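Local coordinates for hypothetical acetyltransferase (Deinococcus radiodurans, PDB 3S6F), which binds coenzyme A and probably acts as an N-acetyltransferase of the GNAT family, its acceptor substrate not being established, at residues P37-L40 with W41-D45; E93-R96 with R97-T100; V117-Y120 with E121-L125; R134-D137 with N138-G141. All coordinates share one frame; numbering follows the deposited sequence.

Interaction 1: P37-L40 with W41-D45; sequences PETL and WRILD
T39 and R42 meet on one flank of helix 37-46, the first helix of this GNAT-family domain, through a threonine hydroxyl, a guanidinium and a bridging water. The arginine chain first heads back toward the N terminus, then bends about CG-CD (chi3 -63°), which brings NH2 to 3.2 Å from T39 OG1, with the hydroxyl at the guanidinium edge. Water 1 joins the same two residues: R42 NE donates to it over 2.8 Å, and it is also hydrogen-bonded to T39 OG1. R42 NH1 is taken up elsewhere, by the carbonyl of I142. The other branch of T39, CG2, packs 4.0 Å from I43 CD1, and I71 of the second subunit lies against T39, R42 and I43.

On the flank facing the sheet L40 extends CG anti to its backbone N (chi1 180°), whereas L44 turns CG beside its own N (chi1 -66°). The two leucines therefore lean into one another, and they share F63 of strand 60-68. The indole of W41 swings off the helix, its NE1 bonded to V19 O. Between the leucine backbones L44 N donates to L40 O over 2.9 Å, while their side chains touch where L40 CD1 lies 4.1 Å from L44 CG.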
loop_
_atom_site.group_PDB
_atom_site.type_symbol
_atom_site.label_atom_id
_atom_site.label_comp_id
_atom_site.label_asym_id
_atom_site.label_seq_id
_atom_site.Cartn_x
_atom_site.Cartn_y
_atom_site.Cartn_z
ATOM N N PRO A 37 9.126 18.162 8.909
ATOM C CA PRO A 37 9.671 18.167 7.534
ATOM C C PRO A 37 10.822 17.191 7.363
ATOM O O PRO A 37 10.961 16.592 6.307
ATOM C CB PRO A 37 10.072 19.615 7.355
ATOM C CG PRO A 37 9.092 20.374 8.259
ATOM C CD PRO A 37 8.990 19.524 9.477
ATOM N N GLU A 38 11.630 17.032 8.402
ATOM C CA GLU A 38 12.715 16.055 8.376
ATOM C C GLU A 38 12.168 14.637 8.225
ATOM O O GLU A 38 12.691 13.826 7.437
ATOM C CB GLU A 38 13.563 16.166 9.646
ATOM C CG GLU A 38 14.355 17.478 9.774
ATOM C CD GLU A 38 13.534 18.766 10.133
ATOM O OE1 GLU A 38 12.354 18.756 10.663
ATOM O OE2 GLU A 38 14.120 19.870 9.865
ATOM N N THR A 39 11.091 14.317 8.947
ATOM C CA THR A 39 10.458 13.029 8.809
ATOM C C THR A 39 9.833 12.842 7.440
ATOM O O THR A 39 9.909 11.760 6.856
ATOM C CB THR A 39 9.476 12.758 9.957
ATOM O OG1 THR A 39 10.248 12.774 11.170
ATOM C CG2 THR A 39 8.777 11.406 9.792
ATOM N N LEU A 40 9.190 13.875 6.906
ATOM C CA LEU A 40 8.655 13.809 5.556
ATOM C C LEU A 40 9.747 13.472 4.536
ATOM O O LEU A 40 9.541 12.674 3.638
ATOM C CB LEU A 40 7.870 15.081 5.208
ATOM C CG LEU A 40 7.265 15.122 3.790
ATOM C CD1 LEU A 40 6.415 13.906 3.464
ATOM C CD2 LEU A 40 6.452 16.409 3.612
ATOM N N TRP A 41 10.914 14.093 4.691
ATOM C CA TRP A 41 12.022 13.781 3.805
ATOM C C TRP A 41 12.325 12.279 3.864
ATOM O O TRP A 41 12.483 11.608 2.842
ATOM C CB TRP A 41 13.247 14.634 4.215
ATOM C CG TRP A 41 14.340 14.736 3.195
ATOM C CD1 TRP A 41 14.574 15.802 2.386
ATOM C CD2 TRP A 41 15.322 13.756 2.861
ATOM N NE1 TRP A 41 15.622 15.560 1.570
ATOM C CE2 TRP A 41 16.125 14.320 1.834
ATOM C CE3 TRP A 41 15.625 12.473 3.315
ATOM C CZ2 TRP A 41 17.165 13.650 1.264
ATOM C CZ3 TRP A 41 16.685 11.806 2.724
ATOM C CH2 TRP A 41 17.415 12.402 1.684
ATOM N N ARG A 42 12.389 11.714 5.068
ATOM C CA ARG A 42 12.645 10.268 5.216
ATOM C C ARG A 42 11.518 9.407 4.628
ATOM O O ARG A 42 11.786 8.374 3.997
ATOM C CB ARG A 42 12.928 9.894 6.658
ATOM C CG ARG A 42 14.163 10.541 7.264
ATOM C CD ARG A 42 14.460 9.979 8.707
ATOM N NE ARG A 42 13.383 10.262 9.711
ATOM C CZ ARG A 42 12.578 9.392 10.336
ATOM N NH1 ARG A 42 12.635 8.080 10.113
ATOM N NH2 ARG A 42 11.658 9.858 11.192
ATOM N N ILE A 43 10.269 9.841 4.831
ATOM C CA ILE A 43 9.135 9.134 4.227
ATOM C C ILE A 43 9.272 9.054 2.709
ATOM O O ILE A 43 9.111 7.999 2.108
ATOM C CB ILE A 43 7.787 9.807 4.667
ATOM C CG1 ILE A 43 7.517 9.548 6.144
ATOM C CG2 ILE A 43 6.638 9.328 3.800
ATOM C CD1 ILE A 43 6.422 10.424 6.747
ATOM N N LEU A 44 9.606 10.190 2.120
ATOM C CA LEU A 44 9.798 10.213 0.681
ATOM C C LEU A 44 10.947 9.327 0.259
ATOM O O LEU A 44 10.880 8.616 -0.740
ATOM C CB LEU A 44 9.957 11.659 0.197
ATOM C CG LEU A 44 8.695 12.535 0.363
ATOM C CD1 LEU A 44 9.097 14.013 0.258
ATOM C CD2 LEU A 44 7.630 12.174 -0.617
ATOM N N ASP A 45 12.054 9.366 1.014
ATOM C CA ASP A 45 13.221 8.555 0.702
ATOM C C ASP A 45 12.913 7.063 0.784
ATOM O O ASP A 45 13.573 6.283 0.090
ATOM C CB ASP A 45 14.330 8.928 1.657
ATOM C CG ASP A 45 15.692 8.382 1.259
ATOM O OD1 ASP A 45 15.984 8.299 0.063
ATOM O OD2 ASP A 45 16.453 8.109 2.180
HETATM O O HOH W 1 13.148 12.609 11.181
#

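Interaction 2: E93-R96 with R97-T100; sequences ELMR and RVLT
A salt-bridge network of one glutamate and two arginines runs along helix 90-102, the helix of the beta-alpha-beta unit that connects strands 73-81 and 107-112. E93 is its hub, and each carboxylate oxygen takes a different arginine. Its CG stands anti to the backbone N (chi1 -177°) and the chain then bends at chi2, laying the carboxylate along the following turn. OE2 accepts from R97 NE at 2.8 Å through its anti lone pair. This bond is bent, with 139° at the hydrogen, and the carboxylate and guanidinium planes are turned 62° apart. Water 2 accepts from R97 NH2 and donates weakly to the same OE2. OE1 is held by R96, whose NH2 gives the straighter bond, 2.8 Å long and close to the guanidinium plane; R96 NE adds only a weak one. R97 also makes a cation-pi contact with F12. With an alanine at E93, both guanidinium groups are likely to lose the carboxylate they share and to turn more freely.

The other flank is apolar. The selenomethionine M95 carries its selenium to 4.5 Å from V98 CG1, and both side chains reach I76 on strand 73-81, while L94 and V98 pack on V51 and V64 of the central strands. L99 turns to L133 of the second subunit. The result is an amphipathic crossover helix, charged along one flank and seated by the other on the GNAT beta-sheet beside the coenzyme A site.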
loop_
_atom_site.group_PDB
_atom_site.type_symbol
_atom_site.label_atom_id
_atom_site.label_comp_id
_atom_site.label_asym_id
_atom_site.label_seq_id
_atom_site.Cartn_x
_atom_site.Cartn_y
_atom_site.Cartn_z
ATOM N N GLU A 93 -2.853 16.296 -11.343
ATOM C CA GLU A 93 -1.611 16.138 -12.076
ATOM C C GLU A 93 -0.612 15.267 -11.307
ATOM O O GLU A 93 0.062 14.420 -11.909
ATOM C CB GLU A 93 -1.030 17.507 -12.413
ATOM C CG GLU A 93 0.243 17.446 -13.246
ATOM C CD GLU A 93 0.085 16.945 -14.650
ATOM O OE1 GLU A 93 -1.057 16.965 -15.164
ATOM O OE2 GLU A 93 1.085 16.517 -15.236
ATOM N N LEU A 94 -0.495 15.500 -9.995
ATOM C CA LEU A 94 0.359 14.665 -9.167
ATOM C C LEU A 94 -0.065 13.208 -9.246
ATOM O O LEU A 94 0.771 12.303 -9.320
ATOM C CB LEU A 94 0.345 15.178 -7.734
ATOM C CG LEU A 94 1.180 16.440 -7.497
ATOM C CD1 LEU A 94 0.821 17.052 -6.127
ATOM C CD2 LEU A 94 2.668 16.168 -7.610
HETATM N N MSE A 95 -1.377 12.958 -9.164
HETATM C CA MSE A 95 -1.868 11.592 -9.276
HETATM C C MSE A 95 -1.524 10.959 -10.632
HETATM O O MSE A 95 -1.051 9.818 -10.701
HETATM C CB MSE A 95 -3.378 11.548 -9.032
HETATM C CG MSE A 95 -3.791 11.673 -7.599
HETATM SE SE MSE A 95 -3.227 10.182 -6.491
HETATM C CE MSE A 95 -4.305 8.795 -7.391
ATOM N N ARG A 96 -1.753 11.692 -11.719
ATOM C CA ARG A 96 -1.394 11.135 -13.018
ATOM C C ARG A 96 0.112 10.826 -13.073
ATOM O O ARG A 96 0.530 9.777 -13.582
ATOM C CB ARG A 96 -1.778 12.109 -14.141
ATOM C CG ARG A 96 -3.267 12.212 -14.434
ATOM C CD ARG A 96 -3.551 13.025 -15.694
ATOM N NE ARG A 96 -3.288 14.422 -15.491
ATOM C CZ ARG A 96 -4.184 15.287 -15.007
ATOM N NH1 ARG A 96 -5.444 14.918 -14.722
ATOM N NH2 ARG A 96 -3.784 16.534 -14.841
ATOM N N ARG A 97 0.936 11.737 -12.556
ATOM C CA ARG A 97 2.379 11.534 -12.596
ATOM C C ARG A 97 2.823 10.364 -11.732
ATOM O O ARG A 97 3.720 9.635 -12.137
ATOM C CB ARG A 97 3.102 12.818 -12.228
ATOM C CG ARG A 97 3.028 13.849 -13.363
ATOM C CD ARG A 97 3.564 15.187 -12.927
ATOM N NE ARG A 97 3.572 16.157 -14.019
ATOM C CZ ARG A 97 4.620 16.402 -14.796
ATOM N NH1 ARG A 97 5.780 15.788 -14.633
ATOM N NH2 ARG A 97 4.492 17.343 -15.732
ATOM N N VAL A 98 2.224 10.156 -10.560
ATOM C CA VAL A 98 2.662 9.027 -9.729
ATOM C C VAL A 98 2.225 7.699 -10.359
ATOM O O VAL A 98 2.953 6.708 -10.287
ATOM C CB VAL A 98 2.223 9.160 -8.259
ATOM C CG1 VAL A 98 0.769 8.769 -8.000
ATOM C CG2 VAL A 98 3.176 8.355 -7.365
ATOM N N LEU A 99 1.064 7.706 -11.031
ATOM C CA LEU A 99 0.620 6.505 -11.724
ATOM C C LEU A 99 1.589 6.169 -12.864
ATOM O O LEU A 99 1.919 5.000 -13.065
ATOM C CB LEU A 99 -0.836 6.645 -12.199
ATOM C CG LEU A 99 -1.873 6.711 -11.085
ATOM C CD1 LEU A 99 -3.234 7.141 -11.645
ATOM C CD2 LEU A 99 -1.969 5.406 -10.330
ATOM N N THR A 100 2.105 7.174 -13.546
ATOM C CA THR A 100 3.129 6.956 -14.571
ATOM C C THR A 100 4.389 6.355 -13.942
ATOM O O THR A 100 4.982 5.389 -14.479
ATOM C CB THR A 100 3.440 8.236 -15.315
ATOM O OG1 THR A 100 2.250 8.642 -16.020
ATOM C CG2 THR A 100 4.630 8.067 -16.272
HETATM O O HOH W 2 2.458 19.452 -16.186
#

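Interaction 3: V117-Y120 with E121-L125; sequences VPFY and ERLGL. With COA (coenzyme A), chain B.
F119 lays its ring against L123 CD1, a CH-pi contact in which the methyl stands 4.3 Å from the ring centroid and 30° off the normal, hence away from the centre. CG lies anti to the backbone N of F119 (chi1 168°), and this turns the ring outward to coenzyme A, where CE1 comes within 3.6 Å of the pyrophosphate oxygen O3A and the ribose-side O5B lies at the ring edge. Over the centre of the Y120 ring sits F119 CD2, 3.6 Å above its plane, while Y120 OH reaches the pantetheine arm at C3P, 3.5 Å away. Replacing the F119 ring by an alanine methyl is likely to open a gap between helix and cofactor and to strip the L123 methyl and one face of Y120 of their aromatic cover.

R122, a coenzyme A-binding residue, folds back over P118, whose carbonyl O lies over one guanidinium face, toward its rim; NH1 is 3.5 Å from the ribose hydroxyl O2B. V117 CG1 rests on the carboxylate carbon of E121. The helix ends in a Schellman motif at G124, with L125 N donating to Y120 O over 3.2 Å. Helix 117-122 thus lies beside helix 90-102, F119 and L123 both touching S92, and packs on strands 73-81 and 107-112 through L79, L110 and C112; M131 of the second subunit covers Y120, E121 and L125.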
loop_
_atom_site.group_PDB
_atom_site.type_symbol
_atom_site.label_atom_id
_atom_site.label_comp_id
_atom_site.label_asym_id
_atom_site.label_seq_id
_atom_site.Cartn_x
_atom_site.Cartn_y
_atom_site.Cartn_z
ATOM N N VAL A 117 -14.079 11.375 -2.489
ATOM C CA VAL A 117 -14.410 10.357 -3.453
ATOM C C VAL A 117 -14.542 10.906 -4.888
ATOM O O VAL A 117 -13.995 10.335 -5.828
ATOM C CB VAL A 117 -15.619 9.535 -2.991
ATOM C CG1 VAL A 117 -16.142 8.688 -4.153
ATOM C CG2 VAL A 117 -15.242 8.655 -1.803
ATOM N N PRO A 118 -15.280 12.040 -5.086
ATOM C CA PRO A 118 -15.412 12.508 -6.461
ATOM C C PRO A 118 -14.094 12.910 -7.135
ATOM O O PRO A 118 -13.919 12.677 -8.325
ATOM C CB PRO A 118 -16.396 13.704 -6.350
ATOM C CG PRO A 118 -17.154 13.451 -5.098
ATOM C CD PRO A 118 -16.189 12.741 -4.166
ATOM N N PHE A 119 -13.149 13.440 -6.363
ATOM C CA PHE A 119 -11.833 13.775 -6.894
ATOM C C PHE A 119 -11.192 12.529 -7.535
ATOM O O PHE A 119 -10.613 12.593 -8.609
ATOM C CB PHE A 119 -10.973 14.342 -5.763
ATOM C CG PHE A 119 -9.515 14.450 -6.109
ATOM C CD1 PHE A 119 -9.028 15.558 -6.767
ATOM C CD2 PHE A 119 -8.607 13.480 -5.758
ATOM C CE1 PHE A 119 -7.689 15.660 -7.128
ATOM C CE2 PHE A 119 -7.283 13.620 -6.135
ATOM C CZ PHE A 119 -6.797 14.666 -6.781
ATOM N N TYR A 120 -11.274 11.422 -6.823
ATOM C CA TYR A 120 -10.678 10.188 -7.301
ATOM C C TYR A 120 -11.487 9.524 -8.418
ATOM O O TYR A 120 -10.924 8.958 -9.354
ATOM C CB TYR A 120 -10.439 9.207 -6.149
ATOM C CG TYR A 120 -9.390 9.688 -5.184
ATOM C CD1 TYR A 120 -8.057 9.730 -5.572
ATOM C CD2 TYR A 120 -9.698 10.072 -3.889
ATOM C CE1 TYR A 120 -7.049 10.182 -4.713
ATOM C CE2 TYR A 120 -8.684 10.509 -3.013
ATOM C CZ TYR A 120 -7.377 10.557 -3.433
ATOM O OH TYR A 120 -6.375 10.951 -2.569
ATOM N N GLU A 121 -12.816 9.625 -8.359
ATOM C CA GLU A 121 -13.641 9.067 -9.432
ATOM C C GLU A 121 -13.344 9.777 -10.747
ATOM O O GLU A 121 -13.287 9.133 -11.815
ATOM C CB GLU A 121 -15.121 9.139 -9.092
ATOM C CG GLU A 121 -15.461 8.112 -8.007
ATOM C CD GLU A 121 -16.906 8.076 -7.572
ATOM O OE1 GLU A 121 -17.544 9.156 -7.607
ATOM O OE2 GLU A 121 -17.360 6.977 -7.135
ATOM N N ARG A 122 -13.086 11.101 -10.689
ATOM C CA ARG A 122 -12.800 11.808 -11.943
ATOM C C ARG A 122 -11.468 11.404 -12.566
ATOM O O ARG A 122 -11.271 11.550 -13.780
ATOM C CB ARG A 122 -12.890 13.318 -11.746
ATOM C CG ARG A 122 -14.330 13.790 -11.577
ATOM C CD ARG A 122 -14.460 15.326 -11.427
ATOM N NE ARG A 122 -15.374 15.683 -10.327
ATOM C CZ ARG A 122 -15.014 16.224 -9.165
ATOM N NH1 ARG A 122 -13.748 16.540 -8.892
ATOM N NH2 ARG A 122 -15.951 16.494 -8.272
ATOM N N LEU A 123 -10.565 10.842 -11.760
ATOM C CA LEU A 123 -9.311 10.286 -12.263
ATOM C C LEU A 123 -9.439 8.835 -12.808
ATOM O O LEU A 123 -8.447 8.222 -13.261
ATOM C CB LEU A 123 -8.247 10.327 -11.171
ATOM C CG LEU A 123 -7.778 11.712 -10.756
ATOM C CD1 LEU A 123 -7.078 11.694 -9.430
ATOM C CD2 LEU A 123 -6.852 12.230 -11.833
ATOM N N GLY A 124 -10.633 8.270 -12.721
ATOM C CA GLY A 124 -10.907 6.909 -13.197
ATOM C C GLY A 124 -10.882 5.822 -12.146
ATOM O O GLY A 124 -11.042 4.658 -12.480
ATOM N N LEU A 125 -10.688 6.181 -10.887
ATOM C CA LEU A 125 -10.642 5.168 -9.834
ATOM C C LEU A 125 -12.057 4.733 -9.477
ATOM O O LEU A 125 -13.003 5.522 -9.578
ATOM C CB LEU A 125 -9.886 5.647 -8.589
ATOM C CG LEU A 125 -8.358 5.752 -8.749
ATOM C CD1 LEU A 125 -7.904 6.914 -9.612
ATOM C CD2 LEU A 125 -7.687 5.829 -7.365
HETATM N N1A COA B . -14.289 18.096 -0.354
HETATM C C2A COA B . -14.959 18.206 -1.554
HETATM N N3A COA B . -14.297 18.253 -2.759
HETATM C C4A COA B . -12.941 18.210 -2.745
HETATM C C5A COA B . -12.240 18.129 -1.547
HETATM C C6A COA B . -12.922 18.044 -0.335
HETATM N N6A COA B . -12.286 17.923 0.837
HETATM N N7A COA B . -10.916 18.111 -1.856
HETATM C C8A COA B . -10.797 18.193 -3.198
HETATM N N9A COA B . -12.038 18.258 -3.765
HETATM C C1B COA B . -12.357 18.307 -5.190
HETATM C C2B COA B . -13.093 19.584 -5.575
HETATM O O2B COA B . -13.954 19.222 -6.610
HETATM C C3B COA B . -12.024 20.509 -6.135
HETATM O O3B COA B . -12.514 21.489 -7.033
HETATM P P3B COA B . -12.816 22.998 -6.516
HETATM O O7A COA B . -13.846 22.871 -5.422
HETATM O O8A COA B . -11.528 23.574 -5.983
HETATM O O9A COA B . -13.325 23.730 -7.734
HETATM C C4B COA B . -11.129 19.474 -6.799
HETATM O O4B COA B . -11.180 18.328 -5.958
HETATM C C5B COA B . -9.695 19.940 -6.966
HETATM O O5B COA B . -9.039 19.081 -7.882
HETATM P P1A COA B . -7.537 19.475 -8.323
HETATM O O1A COA B . -7.163 18.478 -9.363
HETATM O O2A COA B . -7.397 20.932 -8.655
HETATM O O3A COA B . -6.743 19.089 -6.994
HETATM P P2A COA B . -6.115 20.055 -5.876
HETATM O O4A COA B . -7.132 21.033 -5.424
HETATM O O5A COA B . -4.820 20.572 -6.396
HETATM O O6A COA B . -5.795 18.958 -4.771
HETATM C CBP COA B . -6.426 17.576 -2.926
HETATM C CCP COA B . -6.810 18.065 -4.313
HETATM C CDP COA B . -5.053 16.881 -2.995
HETATM C CEP COA B . -7.482 16.552 -2.450
HETATM C CAP COA B . -6.402 18.819 -2.019
HETATM O OAP COA B . -7.714 19.290 -1.770
HETATM C C9P COA B . -5.746 18.505 -0.695
HETATM O O9P COA B . -4.427 18.581 -0.561
HETATM N N8P COA B . -6.489 18.206 0.362
HETATM C C7P COA B . -5.902 17.895 1.660
HETATM C C6P COA B . -5.279 16.494 1.746
HETATM C C5P COA B . -6.211 15.467 1.170
HETATM O O5P COA B . -7.400 15.466 1.503
HETATM N N4P COA B . -5.657 14.591 0.319
HETATM C C3P COA B . -6.331 13.399 -0.136
HETATM C C2P COA B . -5.712 12.204 0.589
HETATM S S1P COA B . -6.130 12.145 2.364
#

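Interaction 4: R134-D137 with N138-G141; sequences RRYD and NQAG
Q139 sets its amide nitrogen at the edge of the Y136 ring, NE2 lying 3.5 Å from CD1 and near the ring plane, with the amide turned 79° to the ring. The glutamine chain is extended from a CG anti to the backbone N (chi1 -171°), which carries the amide to the edge of the ring, and R134 CB lies over one face of the tyrosine, toward its rim. The backbone joins the same residues: Q139 N donates to Y136 O over 3.2 Å, reaching it from above the carbonyl plane, and N138 N donates to R135 O at 2.9 Å, also out of plane.

These bonds wind the chain through a short 3-10 segment at Y136 and D137 and then a type I beta turn from N138 to G141, which lead it away from strand 126-134. The turn is closed by G141 N on N138 O, and water 3 spans its entry, donating to D137 O and accepting from A140 N.

Further out, the polar ends are held mainly by other parts of the dimer. Q139 OE1 accepts from N33 N of its own chain, while NE2 makes a weak hydrogen bond to Y106 OH of the second subunit. On that subunit, too, N138 ND2 bonds D104 O, R135 NH1 bonds the carbonyls of L105 and G103, and R134 NH1 makes a salt bridge with D109.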
loop_
_atom_site.group_PDB
_atom_site.type_symbol
_atom_site.label_atom_id
_atom_site.label_comp_id
_atom_site.label_asym_id
_atom_site.label_seq_id
_atom_site.Cartn_x
_atom_site.Cartn_y
_atom_site.Cartn_z
ATOM N N ARG A 134 -5.371 2.911 12.437
ATOM C CA ARG A 134 -4.651 4.139 12.706
ATOM C C ARG A 134 -4.048 4.068 14.082
ATOM O O ARG A 134 -4.780 3.981 15.069
ATOM C CB ARG A 134 -5.529 5.396 12.557
ATOM C CG ARG A 134 -6.049 5.646 11.179
ATOM C CD ARG A 134 -4.977 6.043 10.154
ATOM N NE ARG A 134 -5.431 6.165 8.766
ATOM C CZ ARG A 134 -5.293 5.253 7.814
ATOM N NH1 ARG A 134 -4.833 4.063 8.070
ATOM N NH2 ARG A 134 -5.700 5.518 6.580
ATOM N N ARG A 135 -2.742 4.099 14.170
ATOM C CA ARG A 135 -2.022 4.078 15.411
ATOM C C ARG A 135 -1.602 5.491 15.740
ATOM O O ARG A 135 -0.507 5.958 15.384
ATOM C CB ARG A 135 -0.788 3.199 15.318
ATOM C CG ARG A 135 -1.057 1.674 15.279
ATOM C CD ARG A 135 -1.813 1.184 14.057
ATOM N NE ARG A 135 -1.776 -0.274 14.021
ATOM C CZ ARG A 135 -0.788 -1.011 13.551
ATOM N NH1 ARG A 135 0.257 -0.457 12.962
ATOM N NH2 ARG A 135 -0.820 -2.324 13.703
ATOM N N TYR A 136 -2.526 6.218 16.349
ATOM C CA TYR A 136 -2.395 7.643 16.497
ATOM C C TYR A 136 -1.183 8.036 17.339
ATOM O O TYR A 136 -0.656 9.132 17.151
ATOM C CB TYR A 136 -3.688 8.240 17.089
ATOM C CG TYR A 136 -4.844 8.214 16.136
ATOM C CD1 TYR A 136 -4.931 9.111 15.076
ATOM C CD2 TYR A 136 -5.865 7.274 16.280
ATOM C CE1 TYR A 136 -6.026 9.048 14.176
ATOM C CE2 TYR A 136 -6.927 7.221 15.399
ATOM C CZ TYR A 136 -7.009 8.108 14.377
ATOM O OH TYR A 136 -8.060 8.058 13.479
ATOM N N ASP A 137 -0.711 7.157 18.236
ATOM C CA ASP A 137 0.499 7.471 19.011
ATOM C C ASP A 137 1.697 7.721 18.109
ATOM O O ASP A 137 2.613 8.446 18.502
ATOM C CB ASP A 137 0.899 6.345 19.975
ATOM C CG ASP A 137 -0.081 6.045 21.076
ATOM O OD1 ASP A 137 -1.033 6.812 21.274
ATOM O OD2 ASP A 137 0.171 5.021 21.758
ATOM N N ASN A 138 1.685 7.128 16.911
ATOM C CA ASN A 138 2.803 7.233 15.970
ATOM C C ASN A 138 2.497 8.026 14.735
ATOM O O ASN A 138 3.161 7.906 13.688
ATOM C CB ASN A 138 3.280 5.840 15.636
ATOM C CG ASN A 138 3.831 5.155 16.870
ATOM O OD1 ASN A 138 4.453 5.808 17.737
ATOM N ND2 ASN A 138 3.551 3.918 17.002
ATOM N N GLN A 139 1.553 8.958 14.853
ATOM C CA GLN A 139 1.198 9.836 13.771
ATOM C C GLN A 139 2.356 10.678 13.214
ATOM O O GLN A 139 2.322 11.049 12.042
ATOM C CB GLN A 139 0.001 10.694 14.190
ATOM C CG GLN A 139 -0.614 11.520 13.053
ATOM C CD GLN A 139 -1.837 12.271 13.572
ATOM O OE1 GLN A 139 -1.731 13.358 14.072
ATOM N NE2 GLN A 139 -3.038 11.630 13.517
ATOM N N ALA A 140 3.354 10.988 14.043
ATOM C CA ALA A 140 4.487 11.778 13.596
ATOM C C ALA A 140 5.598 10.941 12.971
ATOM O O ALA A 140 6.629 11.487 12.551
ATOM C CB ALA A 140 5.027 12.658 14.750
ATOM N N GLY A 141 5.385 9.634 12.867
ATOM C CA GLY A 141 6.327 8.724 12.212
ATOM C C GLY A 141 7.189 7.971 13.174
ATOM O O GLY A 141 7.517 8.467 14.245
HETATM O O HOH W 3 3.960 10.344 16.927
#

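Overall arrangement
From the N terminus the contacts follow in series, each within one continuous stretch, so none closes a long loop and none nests in or crosses another. Interaction 1 lies on helix 37-46, across the centre of the chain from interactions 2 and 3. Those two are neighbours: selenomethionine M95 of helix 90-102 packs against F119, Y120 and L123, joining the crossover helix to helix 117-122 beside coenzyme A. Strand 126-134 then carries the chain to interaction 4, whose centre is about 27 Å from that of interaction 3. There the chain returns to the first helix, A140 O packing on T39 CG2. All four contacts touch the second subunit.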